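PDB 4TPV: hookworm platelet inhibitor 1 from Ancylostoma caninum, which inhibits platelet aggregation and the adhesion of resting platelets to fibrinogen and collagen, possibly by binding integrins GPIIb/IIIa and alpha-2/beta-1. Local coordinates for residues E57-E62 and V125-K130; D71-A76 and T131-Q136; I109-W114 and E140-G145; V113-D118 and I148-A153. All blocks are in the same frame, centred on the assembly; numbering follows the deposited sequence.

Contact 1 is a surface contact, contact 2 is partly buried, and contacts 3 and 4 are buried. The first two meet in one sheet: contact 1 ties a loop to the hairpin turn by a disulfide, while contact 2 pairs the same hairpin's second strand with an edge strand through backbone bonds. His132 of contact 2 packs on Cys127 of contact 1. About 20 Å from contact 2, centre to centre, contact 3 sets the end of helix 107-113 against an irregular loop, mostly by aliphatic and aromatic packing. Contact 4 shares Val113 and Trp114 with it, takes the opposite face of that indole, and adds a buried carboxylate and a water.

Contact 1: residues E57-E62 and V125-K130; sequences EKCSEE and VDCSGK
Cys127 N donates to Lys130 O at 2.8 Å and Lys130 N returns the bond to Cys127 O, which closes a type I' turn between strands 119-127 and 130-138. Gly129 sits at backbone angles that call for glycine, and its N reaches the syn side of Asp126 OD2, somewhat out of the carboxylate plane, an Asx motif. Beside this hairpin end runs the loop that follows helix 46-56, and the two are joined covalently: Cys59 SG meets Cys127 SG at 2.0 Å with a left-handed chi3 of -85°. Both sulfurs stand anti to their own carbonyl carbons, and each lies 3.0 Å from the other residue's CB. Cys59, the first residue to leave helical angles, has positive phi and points its CB toward the strand. Apart from the disulfide the two segments touch only lightly: Glu57 CG comes no closer to Val125 CG1 than 4.5 Å, and Glu61 OE2 stops 4.3 Å from Lys130 CD. Between Glu61 OE2 and Lys130 NZ, 5.2 Å apart, at most a long-range attraction is likely. His132 of the neighbouring strand packs against Cys127. The bridge is a disulfide that ties the loop after helix 46-56 to the end of a beta hairpin, in a secreted CAP domain.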
loop_
_atom_site.group_PDB
_atom_site.type_symbol
_atom_site.label_atom_id
_atom_site.label_comp_id
_atom_site.label_asym_id
_atom_site.label_seq_id
_atom_site.Cartn_x
_atom_site.Cartn_y
_atom_site.Cartn_z
ATOM N N GLU A 57 -9.442 -14.085 6.166
ATOM C CA GLU A 57 -10.476 -15.026 6.563
ATOM C C GLU A 57 -10.344 -15.454 8.018
ATOM O O GLU A 57 -11.261 -16.078 8.556
ATOM C CB GLU A 57 -10.452 -16.260 5.657
ATOM C CG GLU A 57 -10.840 -15.970 4.230
ATOM C CD GLU A 57 -10.463 -17.099 3.290
ATOM O OE1 GLU A 57 -9.919 -18.123 3.772
ATOM O OE2 GLU A 57 -10.709 -16.954 2.070
ATOM N N LYS A 58 -9.214 -15.125 8.649
ATOM C CA LYS A 58 -9.052 -15.392 10.073
ATOM C C LYS A 58 -9.880 -14.407 10.888
ATOM O O LYS A 58 -10.142 -14.635 12.063
ATOM C CB LYS A 58 -7.576 -15.321 10.474
ATOM C CG LYS A 58 -6.691 -16.349 9.760
ATOM C CD LYS A 58 -5.280 -16.243 10.308
ATOM C CE LYS A 58 -4.257 -16.980 9.484
ATOM N NZ LYS A 58 -2.897 -16.441 9.846
ATOM N N CYS A 59 -10.281 -13.313 10.254
ATOM C CA CYS A 59 -11.211 -12.346 10.852
ATOM C C CYS A 59 -10.664 -11.661 12.098
ATOM O O CYS A 59 -11.433 -11.297 12.992
ATOM C CB CYS A 59 -12.547 -13.017 11.184
ATOM S SG CYS A 59 -13.590 -13.265 9.691
ATOM N N SER A 60 -9.347 -11.492 12.156
ATOM C CA SER A 60 -8.733 -10.654 13.181
ATOM C C SER A 60 -8.999 -9.179 12.858
ATOM O O SER A 60 -9.177 -8.819 11.693
ATOM C CB SER A 60 -7.225 -10.915 13.273
ATOM O OG SER A 60 -6.650 -10.129 14.303
ATOM N N GLU A 61 -9.046 -8.325 13.883
ATOM C CA GLU A 61 -9.173 -6.897 13.634
ATOM C C GLU A 61 -7.826 -6.194 13.683
ATOM O O GLU A 61 -7.759 -4.980 13.489
ATOM C CB GLU A 61 -10.139 -6.250 14.634
ATOM C CG GLU A 61 -11.577 -6.731 14.470
ATOM C CD GLU A 61 -12.590 -5.896 15.228
ATOM O OE1 GLU A 61 -12.187 -4.947 15.938
ATOM O OE2 GLU A 61 -13.799 -6.193 15.104
ATOM N N GLU A 62 -6.766 -6.964 13.924
ATOM C CA GLU A 62 -5.397 -6.434 14.001
ATOM C C GLU A 62 -4.512 -7.073 12.926
ATOM O O GLU A 62 -4.753 -8.228 12.544
ATOM C CB GLU A 62 -4.795 -6.703 15.380
ATOM C CG GLU A 62 -5.585 -6.136 16.541
ATOM C CD GLU A 62 -5.489 -4.627 16.624
ATOM O OE1 GLU A 62 -4.647 -4.043 15.899
ATOM O OE2 GLU A 62 -6.254 -4.025 17.413
ATOM N N VAL A 125 -13.682 -9.269 2.950
ATOM C CA VAL A 125 -14.402 -10.419 3.484
ATOM C C VAL A 125 -15.407 -9.964 4.526
ATOM O O VAL A 125 -15.272 -8.874 5.070
ATOM C CB VAL A 125 -13.459 -11.445 4.125
ATOM C CG1 VAL A 125 -12.422 -11.959 3.118
ATOM C CG2 VAL A 125 -12.773 -10.847 5.327
ATOM N N ASP A 126 -16.419 -10.785 4.786
ATOM C CA ASP A 126 -17.344 -10.504 5.875
ATOM C C ASP A 126 -16.980 -11.300 7.116
ATOM O O ASP A 126 -16.790 -12.512 7.055
ATOM C CB ASP A 126 -18.790 -10.832 5.476
ATOM C CG ASP A 126 -19.793 -10.503 6.590
ATOM O OD1 ASP A 126 -20.093 -9.307 6.766
ATOM O OD2 ASP A 126 -20.278 -11.431 7.278
ATOM N N CYS A 127 -16.917 -10.611 8.247
ATOM C CA CYS A 127 -16.726 -11.271 9.526
ATOM C C CYS A 127 -17.848 -10.877 10.454
ATOM O O CYS A 127 -17.873 -9.742 10.938
ATOM C CB CYS A 127 -15.392 -10.882 10.143
ATOM S SG CYS A 127 -13.965 -11.340 9.156
ATOM N N SER A 128 -18.800 -11.785 10.645
ATOM C CA SER A 128 -19.877 -11.591 11.614
ATOM C C SER A 128 -20.599 -10.267 11.396
ATOM O O SER A 128 -20.944 -9.570 12.348
ATOM C CB SER A 128 -19.321 -11.668 13.040
ATOM O OG SER A 128 -20.264 -12.237 13.929
ATOM N N GLY A 129 -20.815 -9.920 10.133
ATOM C CA GLY A 129 -21.629 -8.766 9.792
ATOM C C GLY A 129 -20.840 -7.491 9.605
ATOM O O GLY A 129 -21.416 -6.452 9.271
ATOM N N LYS A 130 -19.528 -7.562 9.817
ATOM C CA LYS A 130 -18.640 -6.438 9.534
ATOM C C LYS A 130 -17.748 -6.732 8.338
ATOM O O LYS A 130 -17.285 -7.854 8.171
ATOM C CB LYS A 130 -17.753 -6.115 10.740
ATOM C CG LYS A 130 -18.507 -5.792 12.007
ATOM C CD LYS A 130 -17.553 -5.494 13.147
ATOM C CE LYS A 130 -18.305 -5.321 14.461
ATOM N NZ LYS A 130 -19.007 -6.567 14.896
#

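Contact 2: residues D71-A76 and T131-Q136; sequences DVFSAA and THVVCQ
Asp71 and Val133 form one of two hydrogen-bonded pairs, Phe73 and Thr131 the other, where the outermost strand 68-73 runs antiparallel to strand 130-138 in the central sheet of the CAP alpha-beta-alpha sandwich. Four backbone bonds carry the pairing. Asp71 N gives to Val133 O at 2.8 Å and Val133 N gives back to Asp71 O at 2.9 Å; Phe73 N reaches Thr131 O at 3.0 Å, and Thr131 N meets Phe73 O at 2.8 Å. Between them lies the non-hydrogen-bonded pair Val72 and His132, whose CA atoms send hydrogens to the carbonyls of Thr131 and Asp71.

The side chains divide by face. Asp71, Phe73, Thr131 and Val133 share the one touched by helix 80-89. Phe73 CG stands between its backbone N and carbonyl carbon (chi1 52°), which turns the ring back across the neighbouring strand: CE1 meets Thr131 CB at 3.8 Å, while CE2, on the other side of the ring, makes an apolar contact with Val133 CG2 at the same distance. The other face carries Val72 and His132, with Val134 reaching Ala56 of helix 46-56. Here the side chains of Val72 and His132 run alongside each other in a CH-pi contact: Val72 CG2 sits 3.7 Å from the centroid of the His132 ring, only 8° off its normal.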
loop_
_atom_site.group_PDB
_atom_site.type_symbol
_atom_site.label_atom_id
_atom_site.label_comp_id
_atom_site.label_asym_id
_atom_site.label_seq_id
_atom_site.Cartn_x
_atom_site.Cartn_y
_atom_site.Cartn_z
ATOM N N ASP A 71 -8.604 -3.005 7.939
ATOM C CA ASP A 71 -9.659 -2.065 8.289
ATOM C C ASP A 71 -10.951 -2.813 8.516
ATOM O O ASP A 71 -11.210 -3.806 7.843
ATOM C CB ASP A 71 -9.830 -1.027 7.190
ATOM C CG ASP A 71 -10.711 0.139 7.612
ATOM O OD1 ASP A 71 -10.803 0.446 8.826
ATOM O OD2 ASP A 71 -11.312 0.749 6.704
ATOM N N VAL A 72 -11.753 -2.351 9.472
ATOM C CA VAL A 72 -12.979 -3.025 9.852
ATOM C C VAL A 72 -14.107 -1.998 9.938
ATOM O O VAL A 72 -13.980 -1.000 10.650
ATOM C CB VAL A 72 -12.848 -3.750 11.220
ATOM C CG1 VAL A 72 -14.170 -4.411 11.615
ATOM C CG2 VAL A 72 -11.716 -4.768 11.190
ATOM N N PHE A 73 -15.225 -2.250 9.252
ATOM C CA PHE A 73 -16.373 -1.328 9.307
ATOM C C PHE A 73 -17.678 -1.984 8.903
ATOM O O PHE A 73 -17.684 -3.056 8.314
ATOM C CB PHE A 73 -16.149 -0.099 8.404
ATOM C CG PHE A 73 -15.773 -0.444 6.982
ATOM C CD1 PHE A 73 -16.748 -0.776 6.055
ATOM C CD2 PHE A 73 -14.441 -0.445 6.580
ATOM C CE1 PHE A 73 -16.396 -1.093 4.738
ATOM C CE2 PHE A 73 -14.086 -0.763 5.275
ATOM C CZ PHE A 73 -15.063 -1.091 4.356
ATOM N N SER A 74 -18.787 -1.320 9.231
ATOM C CA SER A 74 -20.089 -1.642 8.672
ATOM C C SER A 74 -20.741 -0.323 8.305
ATOM O O SER A 74 -20.261 0.734 8.730
ATOM C CB SER A 74 -20.952 -2.424 9.665
ATOM O OG SER A 74 -22.148 -2.865 9.048
ATOM N N ALA A 75 -21.822 -0.378 7.526
ATOM C CA ALA A 75 -22.526 0.822 7.085
ATOM C C ALA A 75 -21.570 1.855 6.504
ATOM O O ALA A 75 -21.574 3.018 6.928
ATOM C CB ALA A 75 -23.324 1.429 8.235
ATOM N N ALA A 76 -20.766 1.424 5.532
ATOM C CA ALA A 76 -19.803 2.290 4.857
ATOM C C ALA A 76 -20.497 3.477 4.223
ATOM O O ALA A 76 -21.667 3.399 3.846
ATOM C CB ALA A 76 -19.036 1.518 3.798
ATOM N N THR A 131 -17.469 -5.712 7.539
ATOM C CA THR A 131 -16.532 -5.859 6.423
ATOM C C THR A 131 -15.113 -5.707 6.939
ATOM O O THR A 131 -14.814 -4.766 7.656
ATOM C CB THR A 131 -16.817 -4.832 5.322
ATOM O OG1 THR A 131 -18.169 -4.996 4.872
ATOM C CG2 THR A 131 -15.858 -4.999 4.142
ATOM N N HIS A 132 -14.255 -6.662 6.596
ATOM C CA HIS A 132 -12.820 -6.539 6.826
ATOM C C HIS A 132 -12.148 -6.352 5.484
ATOM O O HIS A 132 -12.382 -7.111 4.546
ATOM C CB HIS A 132 -12.219 -7.773 7.514
ATOM C CG HIS A 132 -12.613 -7.947 8.952
ATOM N ND1 HIS A 132 -11.780 -8.537 9.875
ATOM C CD2 HIS A 132 -13.738 -7.598 9.627
ATOM C CE1 HIS A 132 -12.376 -8.561 11.055
ATOM N NE2 HIS A 132 -13.562 -7.992 10.935
ATOM N N VAL A 133 -11.332 -5.314 5.394
ATOM C CA VAL A 133 -10.509 -5.088 4.233
ATOM C C VAL A 133 -9.077 -5.308 4.675
ATOM O O VAL A 133 -8.653 -4.746 5.695
ATOM C CB VAL A 133 -10.667 -3.666 3.687
ATOM C CG1 VAL A 133 -9.741 -3.466 2.492
ATOM C CG2 VAL A 133 -12.119 -3.397 3.320
ATOM N N VAL A 134 -8.333 -6.127 3.935
ATOM C CA VAL A 134 -6.923 -6.401 4.252
ATOM C C VAL A 134 -6.086 -6.191 3.010
ATOM O O VAL A 134 -6.432 -6.693 1.938
ATOM C CB VAL A 134 -6.717 -7.856 4.757
ATOM C CG1 VAL A 134 -5.243 -8.179 4.862
ATOM C CG2 VAL A 134 -7.450 -8.082 6.077
ATOM N N CYS A 135 -4.995 -5.448 3.146
ATOM C CA CYS A 135 -4.029 -5.343 2.073
ATOM C C CYS A 135 -2.675 -5.829 2.571
ATOM O O CYS A 135 -2.287 -5.575 3.712
ATOM C CB CYS A 135 -3.919 -3.911 1.555
ATOM S SG CYS A 135 -5.356 -3.290 0.626
ATOM N N GLN A 136 -1.987 -6.554 1.701
ATOM C CA GLN A 136 -0.661 -7.073 1.965
ATOM C C GLN A 136 0.306 -6.386 1.016
ATOM O O GLN A 136 -0.013 -6.150 -0.161
ATOM C CB GLN A 136 -0.629 -8.607 1.778
ATOM C CG GLN A 136 -1.450 -9.361 2.815
ATOM C CD GLN A 136 -0.634 -9.760 4.022
ATOM O OE1 GLN A 136 0.568 -9.488 4.093
ATOM N NE2 GLN A 136 -1.283 -10.412 4.988
HETATM O O HOH W 1 -20.025 -3.704 6.000
#

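Contact 3: residues I109-W114 and E140-G145; sequences IANMVW and EAKGDG
Trp114 lays one face of its indole against the backbone at Ala141 C and Lys142 CA. The main aromatic contact is a CH-pi one: Lys142 CA stands 3.6 Å from the centroid of the six-membered ring, 12° off its normal. The lysine side chain then passes the rim of the six-membered ring, CG 3.5 Å from Trp114 CZ3, before it leaves for the helix. At the five-membered end Ala141 CB approaches Trp114 NE1 obliquely at 3.7 Å, and, at the six-membered ring, Gly143 N comes obliquely to Trp114 CH2. Trp114 reaches across to this loop because its CG is anti to the backbone N (chi1 -151°).

The elements joined are the end of helix 107-113 and the irregular chain that follows strand 130-138. The run that includes Val113 and Trp114 probably corresponds to the CAP signature motif, which contains a tryptophan at the equivalent place.

Aliphatic contacts follow the lysine chain, which is extended until it bends at chi4. Lys142 CE touches Ala110 CB at 3.9 Å. Asn111 crosses the chain at about a right angle, with its OD1 3.4 Å from the methylene Lys142 CD.

The polar ends look elsewhere. Lys142 NZ makes a salt bridge with Glu66 OE1 and a hydrogen bond with Ser107 OG, while Asn111 ND2 bonds to Asn69 OD1 and Glu66 O. On the loop's backbone, Glu67 OE2 accepts from the N of both Ala141 and Lys142.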
loop_
_atom_site.group_PDB
_atom_site.type_symbol
_atom_site.label_atom_id
_atom_site.label_comp_id
_atom_site.label_asym_id
_atom_site.label_seq_id
_atom_site.Cartn_x
_atom_site.Cartn_y
_atom_site.Cartn_z
ATOM N N ILE A 109 -0.496 3.770 7.572
ATOM C CA ILE A 109 0.083 4.758 6.682
ATOM C C ILE A 109 1.526 4.367 6.324
ATOM O O ILE A 109 1.931 4.503 5.188
ATOM C CB ILE A 109 0.026 6.192 7.277
ATOM C CG1 ILE A 109 0.601 7.208 6.282
ATOM C CG2 ILE A 109 0.764 6.278 8.598
ATOM C CD1 ILE A 109 -0.250 7.399 5.018
ATOM N N ALA A 110 2.280 3.850 7.291
ATOM C CA ALA A 110 3.661 3.438 7.010
ATOM C C ALA A 110 3.732 2.356 5.921
ATOM O O ALA A 110 4.643 2.386 5.069
ATOM C CB ALA A 110 4.335 2.961 8.302
ATOM N N ASN A 111 2.802 1.406 5.930
ATOM C CA ASN A 111 2.806 0.382 4.895
ATOM C C ASN A 111 2.527 1.011 3.534
ATOM O O ASN A 111 3.122 0.624 2.526
ATOM C CB ASN A 111 1.767 -0.711 5.180
ATOM C CG ASN A 111 2.376 -1.959 5.814
ATOM O OD1 ASN A 111 3.459 -2.424 5.423
ATOM N ND2 ASN A 111 1.655 -2.529 6.784
ATOM N N MET A 112 1.616 1.989 3.510
ATOM C CA MET A 112 1.216 2.603 2.248
ATOM C C MET A 112 2.301 3.477 1.635
ATOM O O MET A 112 2.386 3.565 0.413
ATOM C CB MET A 112 -0.069 3.431 2.413
ATOM C CG MET A 112 -1.298 2.599 2.714
ATOM S SD MET A 112 -2.846 3.439 2.296
ATOM C CE MET A 112 -2.726 4.922 3.286
ATOM N N VAL A 113 3.141 4.104 2.460
ATOM C CA VAL A 113 4.168 5.014 1.925
ATOM C C VAL A 113 5.615 4.551 2.156
ATOM O O VAL A 113 6.565 5.298 1.873
ATOM C CB VAL A 113 3.975 6.447 2.481
ATOM C CG1 VAL A 113 2.581 6.965 2.103
ATOM C CG2 VAL A 113 4.235 6.508 4.009
ATOM N N TRP A 114 5.798 3.310 2.599
ATOM C CA TRP A 114 7.155 2.760 2.716
ATOM C C TRP A 114 7.834 2.822 1.341
ATOM O O TRP A 114 7.271 2.320 0.361
ATOM C CB TRP A 114 7.115 1.313 3.243
ATOM C CG TRP A 114 8.358 0.998 4.009
ATOM C CD1 TRP A 114 9.564 0.604 3.495
ATOM C CD2 TRP A 114 8.544 1.114 5.427
ATOM N NE1 TRP A 114 10.487 0.441 4.510
ATOM C CE2 TRP A 114 9.885 0.747 5.705
ATOM C CE3 TRP A 114 7.702 1.464 6.492
ATOM C CZ2 TRP A 114 10.413 0.739 7.003
ATOM C CZ3 TRP A 114 8.227 1.458 7.795
ATOM C CH2 TRP A 114 9.581 1.101 8.027
ATOM N N GLU A 140 9.071 -7.310 1.863
ATOM C CA GLU A 140 9.129 -7.093 3.303
ATOM C C GLU A 140 10.280 -6.174 3.710
ATOM O O GLU A 140 11.437 -6.392 3.343
ATOM C CB GLU A 140 9.242 -8.432 4.032
ATOM C CG GLU A 140 7.995 -9.296 3.925
ATOM C CD GLU A 140 8.190 -10.670 4.545
ATOM O OE1 GLU A 140 9.329 -10.984 4.962
ATOM O OE2 GLU A 140 7.205 -11.436 4.611
ATOM N N ALA A 141 9.947 -5.150 4.489
ATOM C CA ALA A 141 10.905 -4.119 4.859
ATOM C C ALA A 141 10.511 -3.375 6.136
ATOM O O ALA A 141 11.376 -2.901 6.861
ATOM C CB ALA A 141 11.057 -3.122 3.714
ATOM N N LYS A 142 9.212 -3.247 6.404
ATOM C CA LYS A 142 8.725 -2.421 7.509
ATOM C C LYS A 142 9.080 -3.019 8.880
ATOM O O LYS A 142 9.045 -4.230 9.075
ATOM C CB LYS A 142 7.213 -2.226 7.389
ATOM C CG LYS A 142 6.512 -1.510 8.565
ATOM C CD LYS A 142 5.094 -1.118 8.108
ATOM C CE LYS A 142 4.115 -0.840 9.265
ATOM N NZ LYS A 142 3.716 -2.088 10.002
ATOM N N GLY A 143 9.428 -2.162 9.831
ATOM C CA GLY A 143 9.785 -2.612 11.163
ATOM C C GLY A 143 10.005 -1.429 12.085
ATOM O O GLY A 143 10.380 -0.344 11.625
ATOM N N ASP A 144 9.779 -1.650 13.377
ATOM C CA ASP A 144 9.993 -0.625 14.400
ATOM C C ASP A 144 11.403 -0.065 14.290
ATOM O O ASP A 144 12.381 -0.816 14.238
ATOM C CB ASP A 144 9.756 -1.212 15.792
ATOM C CG ASP A 144 9.723 -0.166 16.884
ATOM O OD1 ASP A 144 9.434 1.019 16.608
ATOM O OD2 ASP A 144 9.966 -0.553 18.049
ATOM N N GLY A 145 11.490 1.269 14.264
ATOM C CA GLY A 145 12.769 1.952 14.272
ATOM C C GLY A 145 13.430 2.092 12.915
ATOM O O GLY A 145 14.497 2.714 12.799
#

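Contact 4: residues V113-D118 and I148-A153; sequences VWDSHD and IYEEGA
Asp115 meets the 148-153 chain twice, once with its backbone and once with its carboxylate. Asp115 N donates to Ile148 O at 2.9 Å. Two residues on, Glu150 N gives its hydrogen to Asp115 OD2 at 3.0 Å, coming from above the carboxylate plane, 45° out of it. The carboxylate can take this bond because Asp115 CG sits between its own N and carbonyl carbon (chi1 59°), which swings it alongside Tyr149 CA. A water adds a second donor: it gives to Asp115 OD2 at 2.8 Å and to Glu150 O at 2.9 Å, so OD2 is gripped from two sources. Asp115 OD1 lies 3.4 Å from Ile148 O, but both are acceptors and they do not bond.

Trp114 O accepts from His117 N, closing a type I turn, and also from Arg27 NH1 of helix 13-34. In the same turn His117 is held at both ring nitrogens, ND1 by Asn111 O and NE2 by Glu67 OE2.

Ile148 supplies the apolar part. Its CA stands 3.7 Å above the centre of the six-membered ring of Trp114, on the face opposite Lys142, and its CG1 reaches Trp114 CZ3 at a similar distance. Ile148 CG2 meets Val113 CG2 at 4.0 Å. Tyr149 turns its ring away, to an edge-to-face contact with Phe30.

The two donors to OD2 would probably stabilise a charged carboxylate despite its burial; the backbone bond and the carboxylate bond together join two loops without regular strand pairing.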
loop_
_atom_site.group_PDB
_atom_site.type_symbol
_atom_site.label_atom_id
_atom_site.label_comp_id
_atom_site.label_asym_id
_atom_site.label_seq_id
_atom_site.Cartn_x
_atom_site.Cartn_y
_atom_site.Cartn_z
ATOM N N VAL A 113 3.141 4.104 2.460
ATOM C CA VAL A 113 4.168 5.014 1.925
ATOM C C VAL A 113 5.615 4.551 2.156
ATOM O O VAL A 113 6.565 5.298 1.873
ATOM C CB VAL A 113 3.975 6.447 2.481
ATOM C CG1 VAL A 113 2.581 6.965 2.103
ATOM C CG2 VAL A 113 4.235 6.508 4.009
ATOM N N TRP A 114 5.798 3.310 2.599
ATOM C CA TRP A 114 7.155 2.760 2.716
ATOM C C TRP A 114 7.834 2.822 1.341
ATOM O O TRP A 114 7.271 2.320 0.361
ATOM C CB TRP A 114 7.115 1.313 3.243
ATOM C CG TRP A 114 8.358 0.998 4.009
ATOM C CD1 TRP A 114 9.564 0.604 3.495
ATOM C CD2 TRP A 114 8.544 1.114 5.427
ATOM N NE1 TRP A 114 10.487 0.441 4.510
ATOM C CE2 TRP A 114 9.885 0.747 5.705
ATOM C CE3 TRP A 114 7.702 1.464 6.492
ATOM C CZ2 TRP A 114 10.413 0.739 7.003
ATOM C CZ3 TRP A 114 8.227 1.458 7.795
ATOM C CH2 TRP A 114 9.581 1.101 8.027
ATOM N N ASP A 115 9.015 3.425 1.242
ATOM C CA ASP A 115 9.447 3.825 -0.089
ATOM C C ASP A 115 9.783 2.597 -0.947
ATOM O O ASP A 115 9.528 2.600 -2.155
ATOM C CB ASP A 115 10.598 4.878 -0.042
ATOM C CG ASP A 115 11.850 4.418 0.675
ATOM O OD1 ASP A 115 11.921 3.298 1.213
ATOM O OD2 ASP A 115 12.791 5.231 0.700
ATOM N N SER A 116 10.264 1.522 -0.319
ATOM C CA SER A 116 10.692 0.359 -1.084
ATOM C C SER A 116 9.526 -0.577 -1.396
ATOM O O SER A 116 9.694 -1.553 -2.145
ATOM C CB SER A 116 11.797 -0.409 -0.348
ATOM O OG SER A 116 11.362 -0.799 0.943
ATOM N N HIS A 117 8.355 -0.300 -0.841
ATOM C CA HIS A 117 7.182 -1.109 -1.209
ATOM C C HIS A 117 6.790 -0.882 -2.668
ATOM O O HIS A 117 6.567 0.254 -3.073
ATOM C CB HIS A 117 5.980 -0.807 -0.307
ATOM C CG HIS A 117 6.024 -1.503 1.014
ATOM N ND1 HIS A 117 5.151 -1.204 2.040
ATOM C CD2 HIS A 117 6.845 -2.469 1.487
ATOM C CE1 HIS A 117 5.439 -1.953 3.090
ATOM N NE2 HIS A 117 6.455 -2.737 2.779
ATOM N N ASP A 118 6.668 -1.959 -3.451
ATOM C CA ASP A 118 6.306 -1.784 -4.861
ATOM C C ASP A 118 5.196 -2.734 -5.308
ATOM O O ASP A 118 4.888 -2.816 -6.492
ATOM C CB ASP A 118 7.538 -1.961 -5.762
ATOM C CG ASP A 118 8.160 -3.344 -5.675
ATOM O OD1 ASP A 118 7.600 -4.258 -5.047
ATOM O OD2 ASP A 118 9.247 -3.524 -6.265
ATOM N N ILE A 148 11.155 4.803 7.122
ATOM C CA ILE A 148 10.025 4.642 6.200
ATOM C C ILE A 148 10.397 5.084 4.791
ATOM O O ILE A 148 10.048 4.415 3.799
ATOM C CB ILE A 148 8.787 5.448 6.666
ATOM C CG1 ILE A 148 8.426 5.133 8.114
ATOM C CG2 ILE A 148 7.587 5.174 5.731
ATOM C CD1 ILE A 148 7.488 6.200 8.737
ATOM N N TYR A 149 11.084 6.223 4.698
ATOM C CA TYR A 149 11.486 6.780 3.408
ATOM C C TYR A 149 12.769 7.564 3.541
ATOM O O TYR A 149 12.979 8.250 4.555
ATOM C CB TYR A 149 10.396 7.701 2.853
ATOM C CG TYR A 149 10.004 8.798 3.825
ATOM C CD1 TYR A 149 10.674 10.030 3.849
ATOM C CD2 TYR A 149 8.965 8.605 4.716
ATOM C CE1 TYR A 149 10.310 11.013 4.754
ATOM C CE2 TYR A 149 8.581 9.579 5.603
ATOM C CZ TYR A 149 9.250 10.787 5.620
ATOM O OH TYR A 149 8.874 11.778 6.523
ATOM N N GLU A 150 13.628 7.475 2.527
ATOM C CA GLU A 150 14.780 8.371 2.461
ATOM C C GLU A 150 14.347 9.721 1.901
ATOM O O GLU A 150 13.446 9.784 1.074
ATOM C CB GLU A 150 15.900 7.772 1.605
ATOM C CG GLU A 150 16.469 6.468 2.148
ATOM C CD GLU A 150 17.161 6.643 3.491
ATOM O OE1 GLU A 150 17.646 7.759 3.786
ATOM O OE2 GLU A 150 17.214 5.661 4.253
ATOM N N GLU A 151 14.997 10.791 2.349
ATOM C CA GLU A 151 14.611 12.134 1.926
ATOM C C GLU A 151 15.547 12.687 0.873
ATOM O O GLU A 151 16.763 12.544 0.983
ATOM C CB GLU A 151 14.573 13.083 3.122
ATOM C CG GLU A 151 13.422 12.814 4.082
ATOM C CD GLU A 151 13.599 13.540 5.401
ATOM O OE1 GLU A 151 14.675 14.137 5.598
ATOM O OE2 GLU A 151 12.673 13.504 6.241
ATOM N N GLY A 152 14.968 13.339 -0.134
ATOM C CA GLY A 152 15.728 14.046 -1.151
ATOM C C GLY A 152 14.862 14.278 -2.374
ATOM O O GLY A 152 13.685 13.937 -2.353
ATOM N N ALA A 153 15.448 14.850 -3.431
ATOM C CA ALA A 153 14.707 15.112 -4.669
ATOM C C ALA A 153 14.007 13.850 -5.146
ATOM O O ALA A 153 14.627 12.802 -5.209
ATOM C CB ALA A 153 15.644 15.621 -5.747
HETATM O O HOH W 2 12.338 7.643 -0.587
#